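Local coordinates for glutathione transferase o1 (Bombyx mori, PDB 3RBT), which is an Omega-class glutathione transferase that probably transfers glutathione to reactive compounds and may also reduce dehydroascorbate, at residues 42-47 with 172-177; 150-155 with 205-210; 164-169 with 212-217. All blocks are in the same frame, centred on the assembly; numbering follows the deposited sequence.

Interaction 1 of 3, residues 42-47 with 172-177; sequences LLVLEA and PGMLDY
The phenol ring of Y177 receives two carbons of helix 36-47 at slanting angles, L43 CB and A47 CB. They meet para-related carbons of the ring: L43 CB lies 4.0 Å from Y177 CD2, and A47 CB lies 3.9 Å from Y177 CE1. L43 and A47 stand one helical turn apart, so a single ring spans that turn. The Y177 hydroxyl is hydrogen-bonded to D217, outside the two segments. Beyond the ring, L43 CD1 comes within 3.5 Å of the carbonyl oxygen Y177 O. This is the domain interface of the glutathione transferase fold, where a helix of the thioredoxin-like domain packs on the first turn of helix 174-186 in the helical domain. On the flank, V44 CG2 touches M174 SD at 4.1 Å; with M174 CG anti to the backbone N, the bend at chi2 (64°) brings the sulfur to the valine. At the start of the helix the N-cap residue G173 donates its backbone N-H to the carboxylate three residues on, G173 N to D176 OD2 at 2.9 Å, nearly straight (176°), on the anti side and 28° out of the carboxylate plane. The same carboxylate also accepts the backbone NH groups of F167 and G168.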
ATOM      1  N   LEU A  42     -13.213   9.573  -7.670  1.00 16.15           N
ATOM      2  CA  LEU A  42     -13.928  10.581  -8.472  1.00 16.95           C
ATOM      3  C   LEU A  42     -13.018  11.748  -8.883  1.00 16.68           C
ATOM      4  O   LEU A  42     -13.078  12.210 -10.016  1.00 17.19           O
ATOM      5  CB  LEU A  42     -15.184  11.105  -7.751  1.00 17.03           C
ATOM      6  CG  LEU A  42     -16.366  10.131  -7.626  1.00 18.51           C
ATOM      7  CD1 LEU A  42     -17.413  10.661  -6.637  1.00 19.09           C
ATOM      8  CD2 LEU A  42     -17.001   9.853  -8.994  1.00 18.25           C
ATOM      9  N   LEU A  43     -12.190  12.216  -7.956  1.00 16.15           N
ATOM     10  CA  LEU A  43     -11.239  13.301  -8.239  1.00 16.70           C
ATOM     11  C   LEU A  43     -10.244  12.950  -9.354  1.00 16.77           C
ATOM     12  O   LEU A  43     -10.025  13.744 -10.273  1.00 17.40           O
ATOM     13  CB  LEU A  43     -10.476  13.693  -6.968  1.00 15.87           C
ATOM     14  CG  LEU A  43     -11.306  14.334  -5.854  1.00 16.81           C
ATOM     15  CD1 LEU A  43     -10.450  14.547  -4.584  1.00 15.12           C
ATOM     16  CD2 LEU A  43     -12.016  15.623  -6.302  1.00 16.36           C
ATOM     17  N   VAL A  44      -9.658  11.755  -9.257  1.00 16.22           N
ATOM     18  CA  VAL A  44      -8.677  11.267 -10.232  1.00 16.42           C
ATOM     19  C   VAL A  44      -9.293  11.087 -11.618  1.00 17.37           C
ATOM     20  O   VAL A  44      -8.748  11.580 -12.613  1.00 18.86           O
ATOM     21  CB  VAL A  44      -7.979   9.973  -9.724  1.00 15.72           C
ATOM     22  CG1 VAL A  44      -7.085   9.349 -10.810  1.00 15.61           C
ATOM     23  CG2 VAL A  44      -7.159  10.298  -8.481  1.00 14.00           C
ATOM     24  N   LEU A  45     -10.434  10.406 -11.683  1.00 17.68           N
ATOM     25  CA  LEU A  45     -11.167  10.241 -12.948  1.00 18.34           C
ATOM     26  C   LEU A  45     -11.413  11.572 -13.646  1.00 19.40           C
ATOM     27  O   LEU A  45     -11.241  11.700 -14.867  1.00 20.47           O
ATOM     28  CB  LEU A  45     -12.513   9.564 -12.698  1.00 18.11           C
ATOM     29  CG  LEU A  45     -12.521   8.060 -12.415  1.00 17.89           C
ATOM     30  CD1 LEU A  45     -13.790   7.709 -11.666  1.00 17.08           C
ATOM     31  CD2 LEU A  45     -12.412   7.257 -13.719  1.00 18.35           C
ATOM     32  N   GLU A  46     -11.827  12.558 -12.860  1.00 19.53           N
ATOM     33  CA  GLU A  46     -12.128  13.887 -13.374  1.00 20.91           C
ATOM     34  C   GLU A  46     -10.827  14.571 -13.819  1.00 21.09           C
ATOM     35  O   GLU A  46     -10.747  15.092 -14.929  1.00 21.83           O
ATOM     36  CB  GLU A  46     -12.868  14.701 -12.301  1.00 21.12           C
ATOM     37  CG  GLU A  46     -13.746  15.835 -12.830  1.00 24.54           C
ATOM     38  CD  GLU A  46     -15.049  15.359 -13.461  1.00 26.23           C
ATOM     39  OE1 GLU A  46     -15.843  14.659 -12.803  1.00 26.89           O
ATOM     40  OE2 GLU A  46     -15.289  15.704 -14.627  1.00 30.73           O
ATOM     41  N   ALA A  47      -9.794  14.516 -12.974  1.00 20.66           N
ATOM     42  CA  ALA A  47      -8.475  15.074 -13.314  1.00 21.51           C
ATOM     43  C   ALA A  47      -7.922  14.500 -14.617  1.00 22.30           C
ATOM     44  O   ALA A  47      -7.326  15.220 -15.414  1.00 22.79           O
ATOM     45  CB  ALA A  47      -7.488  14.851 -12.182  1.00 20.56           C
ATOM     46  N   PRO A 172      -2.007  20.838  -9.000  1.00 21.44           N
ATOM     47  CA  PRO A 172      -2.230  19.665  -8.142  1.00 20.34           C
ATOM     48  C   PRO A 172      -1.823  18.352  -8.819  1.00 19.83           C
ATOM     49  O   PRO A 172      -2.048  18.174 -10.017  1.00 20.68           O
ATOM     50  CB  PRO A 172      -3.737  19.689  -7.859  1.00 19.88           C
ATOM     51  CG  PRO A 172      -4.231  21.018  -8.297  1.00 21.49           C
ATOM     52  CD  PRO A 172      -3.247  21.600  -9.262  1.00 21.91           C
ATOM     53  N   GLY A 173      -1.204  17.460  -8.054  1.00 18.98           N
ATOM     54  CA  GLY A 173      -0.804  16.141  -8.547  1.00 18.05           C
ATOM     55  C   GLY A 173      -1.504  15.052  -7.771  1.00 16.60           C
ATOM     56  O   GLY A 173      -2.443  15.327  -7.028  1.00 16.12           O
ATOM     57  N   MET A 174      -1.050  13.812  -7.941  1.00 16.40           N
ATOM     58  CA  MET A 174      -1.666  12.666  -7.276  1.00 14.95           C
ATOM     59  C   MET A 174      -1.806  12.819  -5.751  1.00 15.14           C
ATOM     60  O   MET A 174      -2.863  12.525  -5.194  1.00 14.88           O
ATOM     61  CB  MET A 174      -0.898  11.375  -7.594  1.00 15.02           C
ATOM     62  CG  MET A 174      -1.560  10.118  -7.026  1.00 12.75           C
ATOM     63  SD  MET A 174      -3.188   9.825  -7.770  1.00 12.72           S
ATOM     64  CE  MET A 174      -2.734   8.885  -9.235  1.00 14.29           C
ATOM     65  N   LEU A 175      -0.746  13.254  -5.075  1.00 15.56           N
ATOM     66  CA  LEU A 175      -0.811  13.410  -3.615  1.00 15.77           C
ATOM     67  C   LEU A 175      -1.922  14.399  -3.188  1.00 16.03           C
ATOM     68  O   LEU A 175      -2.732  14.086  -2.311  1.00 16.01           O
ATOM     69  CB  LEU A 175       0.554  13.800  -3.031  1.00 15.93           C
ATOM     70  CG  LEU A 175       0.656  13.942  -1.505  1.00 17.19           C
ATOM     71  CD1 LEU A 175       0.278  12.627  -0.770  1.00 15.32           C
ATOM     72  CD2 LEU A 175       2.043  14.417  -1.088  1.00 16.93           C
ATOM     73  N   ASP A 176      -1.975  15.565  -3.829  1.00 16.30           N
ATOM     74  CA  ASP A 176      -3.044  16.534  -3.571  1.00 16.74           C
ATOM     75  C   ASP A 176      -4.454  15.928  -3.591  1.00 16.40           C
ATOM     76  O   ASP A 176      -5.217  16.110  -2.648  1.00 16.33           O
ATOM     77  CB  ASP A 176      -2.950  17.694  -4.558  1.00 16.95           C
ATOM     78  CG  ASP A 176      -1.629  18.408  -4.466  1.00 17.55           C
ATOM     79  OD1 ASP A 176      -1.461  19.255  -3.556  1.00 15.22           O
ATOM     80  OD2 ASP A 176      -0.749  18.105  -5.299  1.00 18.84           O
ATOM     81  N   TYR A 177      -4.792  15.207  -4.656  1.00 16.37           N
ATOM     82  CA  TYR A 177      -6.130  14.631  -4.782  1.00 16.06           C
ATOM     83  C   TYR A 177      -6.362  13.424  -3.859  1.00 15.72           C
ATOM     84  O   TYR A 177      -7.483  13.222  -3.390  1.00 15.18           O
ATOM     85  CB  TYR A 177      -6.439  14.255  -6.234  1.00 15.76           C
ATOM     86  CG  TYR A 177      -6.572  15.441  -7.180  1.00 16.66           C
ATOM     87  CD1 TYR A 177      -5.751  15.561  -8.300  1.00 15.82           C
ATOM     88  CD2 TYR A 177      -7.530  16.428  -6.960  1.00 16.34           C
ATOM     89  CE1 TYR A 177      -5.881  16.639  -9.171  1.00 18.14           C
ATOM     90  CE2 TYR A 177      -7.665  17.503  -7.827  1.00 17.99           C
ATOM     91  CZ  TYR A 177      -6.835  17.607  -8.922  1.00 18.56           C
ATOM     92  OH  TYR A 177      -6.974  18.682  -9.775  1.00 20.84           O
TER

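Interaction 2 of 3, residues 150-155 with 205-210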
ATOM      1  N   GLN A 150      -1.420  15.915  14.633  1.00 39.83           N
ATOM      2  CA  GLN A 150      -0.076  15.353  14.433  1.00 39.86           C
ATOM      3  C   GLN A 150       0.266  15.108  12.964  1.00 37.96           C
ATOM      4  O   GLN A 150       1.387  15.384  12.527  1.00 38.12           O
ATOM      5  CB  GLN A 150       0.078  14.048  15.217  1.00 40.34           C
ATOM      6  CG  GLN A 150       0.109  14.232  16.725  1.00 43.84           C
ATOM      7  CD  GLN A 150       1.419  14.822  17.218  1.00 47.82           C
ATOM      8  OE1 GLN A 150       1.465  15.970  17.677  1.00 49.83           O
ATOM      9  NE2 GLN A 150       2.496  14.039  17.125  1.00 48.56           N
ATOM     10  N   THR A 151      -0.703  14.577  12.215  1.00 35.85           N
ATOM     11  CA  THR A 151      -0.526  14.341  10.788  1.00 34.04           C
ATOM     12  C   THR A 151      -0.434  15.668  10.034  1.00 33.79           C
ATOM     13  O   THR A 151       0.396  15.813   9.135  1.00 33.50           O
ATOM     14  CB  THR A 151      -1.658  13.469  10.206  1.00 32.77           C
ATOM     15  OG1 THR A 151      -1.817  12.294  11.013  1.00 33.45           O
ATOM     16  CG2 THR A 151      -1.345  13.053   8.770  1.00 31.12           C
ATOM     17  N   LEU A 152      -1.269  16.638  10.413  1.00 33.66           N
ATOM     18  CA  LEU A 152      -1.228  17.955   9.782  1.00 33.64           C
ATOM     19  C   LEU A 152       0.128  18.657   9.952  1.00 34.45           C
ATOM     20  O   LEU A 152       0.560  19.382   9.054  1.00 34.18           O
ATOM     21  CB  LEU A 152      -2.381  18.853  10.259  1.00 34.27           C
ATOM     22  CG  LEU A 152      -3.820  18.484   9.857  1.00 33.59           C
ATOM     23  CD1 LEU A 152      -4.830  19.466  10.466  1.00 33.73           C
ATOM     24  CD2 LEU A 152      -4.001  18.398   8.340  1.00 31.12           C
ATOM     25  N   GLU A 153       0.800  18.432  11.083  1.00 35.34           N
ATOM     26  CA  GLU A 153       2.141  19.002  11.301  1.00 36.53           C
ATOM     27  C   GLU A 153       3.143  18.444  10.284  1.00 35.23           C
ATOM     28  O   GLU A 153       3.980  19.177   9.765  1.00 35.79           O
ATOM     29  CB  GLU A 153       2.644  18.782  12.742  1.00 38.27           C
ATOM     30  CG  GLU A 153       3.714  19.813  13.185  1.00 42.27           C
ATOM     31  CD  GLU A 153       4.200  19.641  14.633  1.00 47.06           C
ATOM     32  OE1 GLU A 153       4.163  20.633  15.406  1.00 49.39           O
ATOM     33  OE2 GLU A 153       4.629  18.524  15.001  1.00 47.63           O
ATOM     34  N   ILE A 154       3.044  17.143  10.007  1.00 33.49           N
ATOM     35  CA  ILE A 154       3.916  16.479   9.035  1.00 32.22           C
ATOM     36  C   ILE A 154       3.708  17.066   7.634  1.00 30.83           C
ATOM     37  O   ILE A 154       4.668  17.408   6.942  1.00 30.65           O
ATOM     38  CB  ILE A 154       3.691  14.934   9.044  1.00 31.37           C
ATOM     39  CG1 ILE A 154       4.298  14.317  10.314  1.00 33.11           C
ATOM     40  CG2 ILE A 154       4.277  14.268   7.788  1.00 30.50           C
ATOM     41  CD1 ILE A 154       3.690  12.975  10.705  1.00 33.44           C
ATOM     42  N   PHE A 155       2.449  17.197   7.235  1.00 29.47           N
ATOM     43  CA  PHE A 155       2.116  17.718   5.909  1.00 28.66           C
ATOM     44  C   PHE A 155       2.394  19.211   5.743  1.00 29.91           C
ATOM     45  O   PHE A 155       2.668  19.667   4.635  1.00 30.18           O
ATOM     46  CB  PHE A 155       0.681  17.343   5.526  1.00 27.27           C
ATOM     47  CG  PHE A 155       0.559  15.942   5.010  1.00 24.88           C
ATOM     48  CD1 PHE A 155       0.481  15.700   3.644  1.00 23.47           C
ATOM     49  CD2 PHE A 155       0.574  14.856   5.884  1.00 25.09           C
ATOM     50  CE1 PHE A 155       0.393  14.397   3.149  1.00 20.98           C
ATOM     51  CE2 PHE A 155       0.486  13.535   5.397  1.00 23.65           C
ATOM     52  CZ  PHE A 155       0.395  13.313   4.026  1.00 20.93           C
ATOM     53  N   PRO A 205      -0.108  27.233   8.412  1.00 39.63           N
ATOM     54  CA  PRO A 205      -0.412  28.350   7.514  1.00 39.93           C
ATOM     55  C   PRO A 205      -0.293  28.005   6.033  1.00 38.09           C
ATOM     56  O   PRO A 205      -1.142  28.418   5.247  1.00 37.75           O
ATOM     57  CB  PRO A 205       0.601  29.429   7.924  1.00 41.96           C
ATOM     58  CG  PRO A 205       1.718  28.690   8.553  1.00 42.09           C
ATOM     59  CD  PRO A 205       1.113  27.480   9.202  1.00 41.02           C
ATOM     60  N   ASN A 206       0.736  27.248   5.660  1.00 37.04           N
ATOM     61  CA  ASN A 206       0.896  26.809   4.268  1.00 35.43           C
ATOM     62  C   ASN A 206      -0.158  25.772   3.850  1.00 33.09           C
ATOM     63  O   ASN A 206      -0.695  25.835   2.741  1.00 32.42           O
ATOM     64  CB  ASN A 206       2.322  26.293   4.019  1.00 35.43           C
ATOM     65  CG  ASN A 206       3.374  27.397   4.149  1.00 37.75           C
ATOM     66  OD1 ASN A 206       3.145  28.533   3.738  1.00 38.75           O
ATOM     67  ND2 ASN A 206       4.531  27.059   4.716  1.00 37.29           N
ATOM     68  N   PHE A 207      -0.466  24.843   4.752  1.00 31.74           N
ATOM     69  CA  PHE A 207      -1.507  23.836   4.507  1.00 29.79           C
ATOM     70  C   PHE A 207      -2.866  24.503   4.357  1.00 30.00           C
ATOM     71  O   PHE A 207      -3.613  24.184   3.435  1.00 28.94           O
ATOM     72  CB  PHE A 207      -1.550  22.802   5.640  1.00 29.14           C
ATOM     73  CG  PHE A 207      -2.178  21.492   5.243  1.00 27.48           C
ATOM     74  CD1 PHE A 207      -1.437  20.531   4.563  1.00 25.90           C
ATOM     75  CD2 PHE A 207      -3.510  21.224   5.548  1.00 27.07           C
ATOM     76  CE1 PHE A 207      -2.007  19.315   4.191  1.00 25.06           C
ATOM     77  CE2 PHE A 207      -4.098  20.014   5.184  1.00 26.65           C
ATOM     78  CZ  PHE A 207      -3.343  19.053   4.501  1.00 26.27           C
ATOM     79  N   ALA A 208      -3.162  25.448   5.255  1.00 30.97           N
ATOM     80  CA  ALA A 208      -4.403  26.208   5.208  1.00 31.77           C
ATOM     81  C   ALA A 208      -4.529  26.943   3.878  1.00 32.05           C
ATOM     82  O   ALA A 208      -5.581  26.895   3.248  1.00 31.66           O
ATOM     83  CB  ALA A 208      -4.479  27.204   6.379  1.00 33.70           C
ATOM     84  N   ASP A 209      -3.446  27.608   3.466  1.00 32.88           N
ATOM     85  CA  ASP A 209      -3.363  28.279   2.172  1.00 33.63           C
ATOM     86  C   ASP A 209      -3.665  27.318   1.017  1.00 31.83           C
ATOM     87  O   ASP A 209      -4.465  27.631   0.137  1.00 32.32           O
ATOM     88  CB  ASP A 209      -1.975  28.907   1.979  1.00 34.87           C
ATOM     89  CG  ASP A 209      -1.799  30.207   2.746  1.00 38.50           C
ATOM     90  OD1 ASP A 209      -2.700  30.590   3.529  1.00 40.78           O
ATOM     91  OD2 ASP A 209      -0.742  30.856   2.563  1.00 41.17           O
ATOM     92  N   TRP A 210      -3.026  26.150   1.044  1.00 30.30           N
ATOM     93  CA  TRP A 210      -3.226  25.093   0.054  1.00 28.24           C
ATOM     94  C   TRP A 210      -4.696  24.650   0.009  1.00 27.66           C
ATOM     95  O   TRP A 210      -5.287  24.547  -1.071  1.00 27.15           O
ATOM     96  CB  TRP A 210      -2.270  23.925   0.354  1.00 26.87           C
ATOM     97  CG  TRP A 210      -2.565  22.637  -0.377  1.00 25.00           C
ATOM     98  CD1 TRP A 210      -2.166  22.298  -1.641  1.00 24.41           C
ATOM     99  CD2 TRP A 210      -3.305  21.519   0.121  1.00 22.35           C
ATOM    100  NE1 TRP A 210      -2.621  21.043  -1.962  1.00 22.89           N
ATOM    101  CE2 TRP A 210      -3.321  20.540  -0.898  1.00 21.64           C
ATOM    102  CE3 TRP A 210      -3.959  21.250   1.329  1.00 21.88           C
ATOM    103  CZ2 TRP A 210      -3.966  19.310  -0.750  1.00 20.03           C
ATOM    104  CZ3 TRP A 210      -4.598  20.033   1.482  1.00 20.70           C
ATOM    105  CH2 TRP A 210      -4.599  19.075   0.445  1.00 20.95           C
TER
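F207 presses its ring against L152 and F155, joining the start of helix 205-216 to helix 145-162 in the all-helical C-terminal domain of the glutathione transferase fold. The tight part is apolar. One methyl branch of the leucine, L152 CD2, approaches F207 CE2 to 3.5 Å, the two side chains crossing at about a right angle. F155 CB lies 3.6 Å from F207 CE1, on the other side of CZ from CE2. Both partners come obliquely from the same side of the F207 ring, which reaches them because its CG stands opposite the backbone N (chi1 -158°). The F155 ring turns off toward the interior, where it meets F126 edge-to-face and packs on V179 and L122. The outer side is looser: Q150, E153 and I154 on one helix and P205 and D209 on the other are exposed and touch nothing in the opposite segment. At the beginning of helix 205-216 the link turns polar, as the E156 carboxylate accepts the backbone NH groups of N206 and F207. The ring face turned away from L152 and F155 is covered from within its own helix, W210 CE3 lying 3.8 Å above the plane, over the ring centre.

Interaction 3 of 3, residues 164-169 with 212-217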
ATOM      1  N   THR A 164       6.165  24.842  -3.166  1.00 30.65           N
ATOM      2  CA  THR A 164       5.242  25.020  -4.276  1.00 29.78           C
ATOM      3  C   THR A 164       3.829  25.240  -3.742  1.00 28.84           C
ATOM      4  O   THR A 164       3.548  24.941  -2.580  1.00 27.76           O
ATOM      5  CB  THR A 164       5.246  23.797  -5.225  1.00 28.49           C
ATOM      6  OG1 THR A 164       5.066  22.595  -4.462  1.00 26.96           O
ATOM      7  CG2 THR A 164       6.558  23.704  -6.002  1.00 28.94           C
ATOM      8  N   ASN A 165       2.944  25.755  -4.599  1.00 28.75           N
ATOM      9  CA  ASN A 165       1.534  25.931  -4.247  1.00 27.94           C
ATOM     10  C   ASN A 165       0.826  24.622  -3.884  1.00 25.91           C
ATOM     11  O   ASN A 165      -0.069  24.606  -3.041  1.00 25.84           O
ATOM     12  CB  ASN A 165       0.785  26.672  -5.358  1.00 28.13           C
ATOM     13  CG  ASN A 165       1.271  28.107  -5.523  1.00 30.93           C
ATOM     14  OD1 ASN A 165       1.901  28.667  -4.623  1.00 32.15           O
ATOM     15  ND2 ASN A 165       0.984  28.706  -6.677  1.00 29.91           N
ATOM     16  N   TYR A 166       1.237  23.528  -4.520  1.00 24.78           N
ATOM     17  CA  TYR A 166       0.663  22.220  -4.247  1.00 22.69           C
ATOM     18  C   TYR A 166       1.758  21.197  -4.029  1.00 22.12           C
ATOM     19  O   TYR A 166       2.911  21.433  -4.381  1.00 22.69           O
ATOM     20  CB  TYR A 166      -0.212  21.758  -5.409  1.00 21.80           C
ATOM     21  CG  TYR A 166      -1.228  22.760  -5.906  1.00 22.29           C
ATOM     22  CD1 TYR A 166      -2.543  22.740  -5.434  1.00 21.48           C
ATOM     23  CD2 TYR A 166      -0.888  23.701  -6.882  1.00 22.86           C
ATOM     24  CE1 TYR A 166      -3.487  23.653  -5.897  1.00 22.18           C
ATOM     25  CE2 TYR A 166      -1.828  24.618  -7.352  1.00 23.74           C
ATOM     26  CZ  TYR A 166      -3.121  24.587  -6.855  1.00 23.38           C
ATOM     27  OH  TYR A 166      -4.056  25.477  -7.328  1.00 25.56           O
ATOM     28  N   PHE A 167       1.383  20.036  -3.491  1.00 20.92           N
ATOM     29  CA  PHE A 167       2.315  18.922  -3.349  1.00 20.47           C
ATOM     30  C   PHE A 167       2.834  18.458  -4.713  1.00 20.20           C
ATOM     31  O   PHE A 167       3.988  18.041  -4.835  1.00 20.22           O
ATOM     32  CB  PHE A 167       1.674  17.778  -2.545  1.00 19.59           C
ATOM     33  CG  PHE A 167       1.469  18.118  -1.095  1.00 20.73           C
ATOM     34  CD1 PHE A 167       0.262  18.647  -0.653  1.00 20.73           C
ATOM     35  CD2 PHE A 167       2.507  17.954  -0.179  1.00 22.16           C
ATOM     36  CE1 PHE A 167       0.083  18.989   0.693  1.00 21.66           C
ATOM     37  CE2 PHE A 167       2.346  18.297   1.162  1.00 22.86           C
ATOM     38  CZ  PHE A 167       1.128  18.815   1.600  1.00 22.55           C
ATOM     39  N   GLY A 168       1.987  18.577  -5.736  1.00 19.65           N
ATOM     40  CA  GLY A 168       2.362  18.240  -7.112  1.00 19.89           C
ATOM     41  C   GLY A 168       3.188  19.279  -7.856  1.00 21.41           C
ATOM     42  O   GLY A 168       3.625  19.039  -8.979  1.00 22.62           O
ATOM     43  N   GLY A 169       3.422  20.432  -7.236  1.00 22.23           N
ATOM     44  CA  GLY A 169       4.157  21.509  -7.891  1.00 23.20           C
ATOM     45  C   GLY A 169       3.274  22.712  -8.120  1.00 23.64           C
ATOM     46  O   GLY A 169       2.539  23.117  -7.223  1.00 23.40           O
ATOM     47  N   ASP A 212      -7.279  26.438   0.717  1.00 31.07           N
ATOM     48  CA  ASP A 212      -8.021  27.499   0.034  1.00 32.96           C
ATOM     49  C   ASP A 212      -7.887  27.383  -1.476  1.00 32.64           C
ATOM     50  O   ASP A 212      -8.872  27.498  -2.205  1.00 33.09           O
ATOM     51  CB  ASP A 212      -7.541  28.883   0.496  1.00 35.09           C
ATOM     52  CG  ASP A 212      -7.936  29.187   1.922  1.00 36.72           C
ATOM     53  OD1 ASP A 212      -8.919  28.583   2.409  1.00 38.09           O
ATOM     54  OD2 ASP A 212      -7.271  30.030   2.556  1.00 38.59           O
ATOM     55  N   GLN A 213      -6.661  27.153  -1.936  1.00 32.09           N
ATOM     56  CA  GLN A 213      -6.392  26.989  -3.358  1.00 32.23           C
ATOM     57  C   GLN A 213      -7.055  25.737  -3.934  1.00 30.37           C
ATOM     58  O   GLN A 213      -7.607  25.782  -5.028  1.00 30.27           O
ATOM     59  CB  GLN A 213      -4.881  26.985  -3.624  1.00 32.71           C
ATOM     60  CG  GLN A 213      -4.234  28.367  -3.494  1.00 36.54           C
ATOM     61  CD  GLN A 213      -4.694  29.327  -4.573  1.00 40.63           C
ATOM     62  OE1 GLN A 213      -4.658  29.005  -5.766  1.00 42.47           O
ATOM     63  NE2 GLN A 213      -5.127  30.516  -4.163  1.00 43.72           N
ATOM     64  N   MET A 214      -7.011  24.630  -3.190  1.00 28.87           N
ATOM     65  CA  MET A 214      -7.673  23.398  -3.618  1.00 27.38           C
ATOM     66  C   MET A 214      -9.174  23.618  -3.775  1.00 28.27           C
ATOM     67  O   MET A 214      -9.775  23.087  -4.695  1.00 27.66           O
ATOM     68  CB  MET A 214      -7.423  22.257  -2.629  1.00 25.82           C
ATOM     69  CG  MET A 214      -6.029  21.649  -2.678  1.00 24.17           C
ATOM     70  SD  MET A 214      -5.614  20.778  -4.207  1.00 21.36           S
ATOM     71  CE  MET A 214      -6.686  19.337  -4.103  1.00 20.24           C
ATOM     72  N   GLN A 215      -9.775  24.408  -2.885  1.00 29.86           N
ATOM     73  CA  GLN A 215     -11.217  24.686  -2.972  1.00 31.42           C
ATOM     74  C   GLN A 215     -11.641  25.374  -4.278  1.00 32.41           C
ATOM     75  O   GLN A 215     -12.791  25.244  -4.709  1.00 32.57           O
ATOM     76  CB  GLN A 215     -11.694  25.488  -1.762  1.00 32.60           C
ATOM     77  CG  GLN A 215     -11.783  24.655  -0.481  1.00 33.87           C
ATOM     78  CD  GLN A 215     -12.155  25.491   0.724  1.00 37.49           C
ATOM     79  OE1 GLN A 215     -11.315  25.763   1.582  1.00 38.57           O
ATOM     80  NE2 GLN A 215     -13.417  25.926   0.783  1.00 38.98           N
ATOM     81  N   LEU A 216     -10.707  26.083  -4.909  1.00 33.34           N
ATOM     82  CA  LEU A 216     -10.980  26.788  -6.158  1.00 34.89           C
ATOM     83  C   LEU A 216     -10.768  25.933  -7.406  1.00 34.30           C
ATOM     84  O   LEU A 216     -11.173  26.329  -8.502  1.00 35.32           O
ATOM     85  CB  LEU A 216     -10.150  28.079  -6.242  1.00 36.74           C
ATOM     86  CG  LEU A 216     -10.312  29.093  -5.099  1.00 38.42           C
ATOM     87  CD1 LEU A 216      -9.395  30.300  -5.294  1.00 40.53           C
ATOM     88  CD2 LEU A 216     -11.764  29.540  -4.962  1.00 40.01           C
ATOM     89  N   ASP A 217     -10.152  24.763  -7.230  1.00 33.13           N
ATOM     90  CA  ASP A 217      -9.855  23.831  -8.327  1.00 32.80           C
ATOM     91  C   ASP A 217     -11.152  23.285  -8.930  1.00 32.78           C
ATOM     92  O   ASP A 217     -12.034  22.810  -8.208  1.00 31.94           O
ATOM     93  CB  ASP A 217      -8.971  22.688  -7.801  1.00 31.67           C
ATOM     94  CG  ASP A 217      -8.296  21.890  -8.907  1.00 32.28           C
ATOM     95  OD1 ASP A 217      -7.532  22.474  -9.714  1.00 35.22           O
ATOM     96  OD2 ASP A 217      -8.502  20.664  -8.952  1.00 31.43           O
TER
HETATM   97  O   HOH W   1      -2.930  27.927  -7.701  1.00  5.92           O
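Y166 opens a type I beta turn ending at G169, closed by paired backbone bonds (Y166 N to G169 O, 3.0 Å; G169 N to Y166 O, 3.1 Å), and its CA stays 8.4 Å from the CA of M214, leaving the approach to side chains. The tyrosine has CG lying opposite its carbonyl carbon (chi1 -49°), and its ring reaches M214 and Q213 by its far end. There M214 SD meets the ring edge close to its plane, a Met-aromatic contact: the sulfur is 5.0 Å from the ring centroid and 76° off the normal, nearest to Y166 CD1 at 3.8 Å. In the same plane, G169 O also lies at an edge of the ring. The phenol end is linked more indirectly. A water sits 2.7 Å from Y166 OH and donates to Q213 OE1 at 2.8 Å, bridging two oxygens that are themselves 3.9 Å apart. The glutamine crosses the tyrosine at about a right angle, its amide plane tilted 65° from the ring. Q213 is exposed, whereas M214 is buried and leans on W180. In the chain the turn lies in the loop after helix 145-162 and before helix 174-186; F167 packs on the former and Y166 on D176 of the latter, as well as on Q213 and M214 of helix 205-216.

Along the chain the segments alternate, running 42-47, 150-155, 164-169, 172-177, 205-210, 212-217, so each contact closes a loop that interlocks with the others. Interaction 1 joins the thioredoxin-like domain to the helical one; interactions 2 and 3 lie within the helical domain and share helix 205-216. Centres lie about 12 Å apart for interactions 2 and 3, about 11 Å for 1 and 3 and about 18 Å for 1 and 2. The segments of interactions 1 and 2 touch through D176 OD1, 2.7 Å from W210 NE1; those of 1 and 3 pack with P172 CG 3.6 Å from Y166 CE1. This is consistent with a domain interface that shares bonds and packing with the interior of the helical domain.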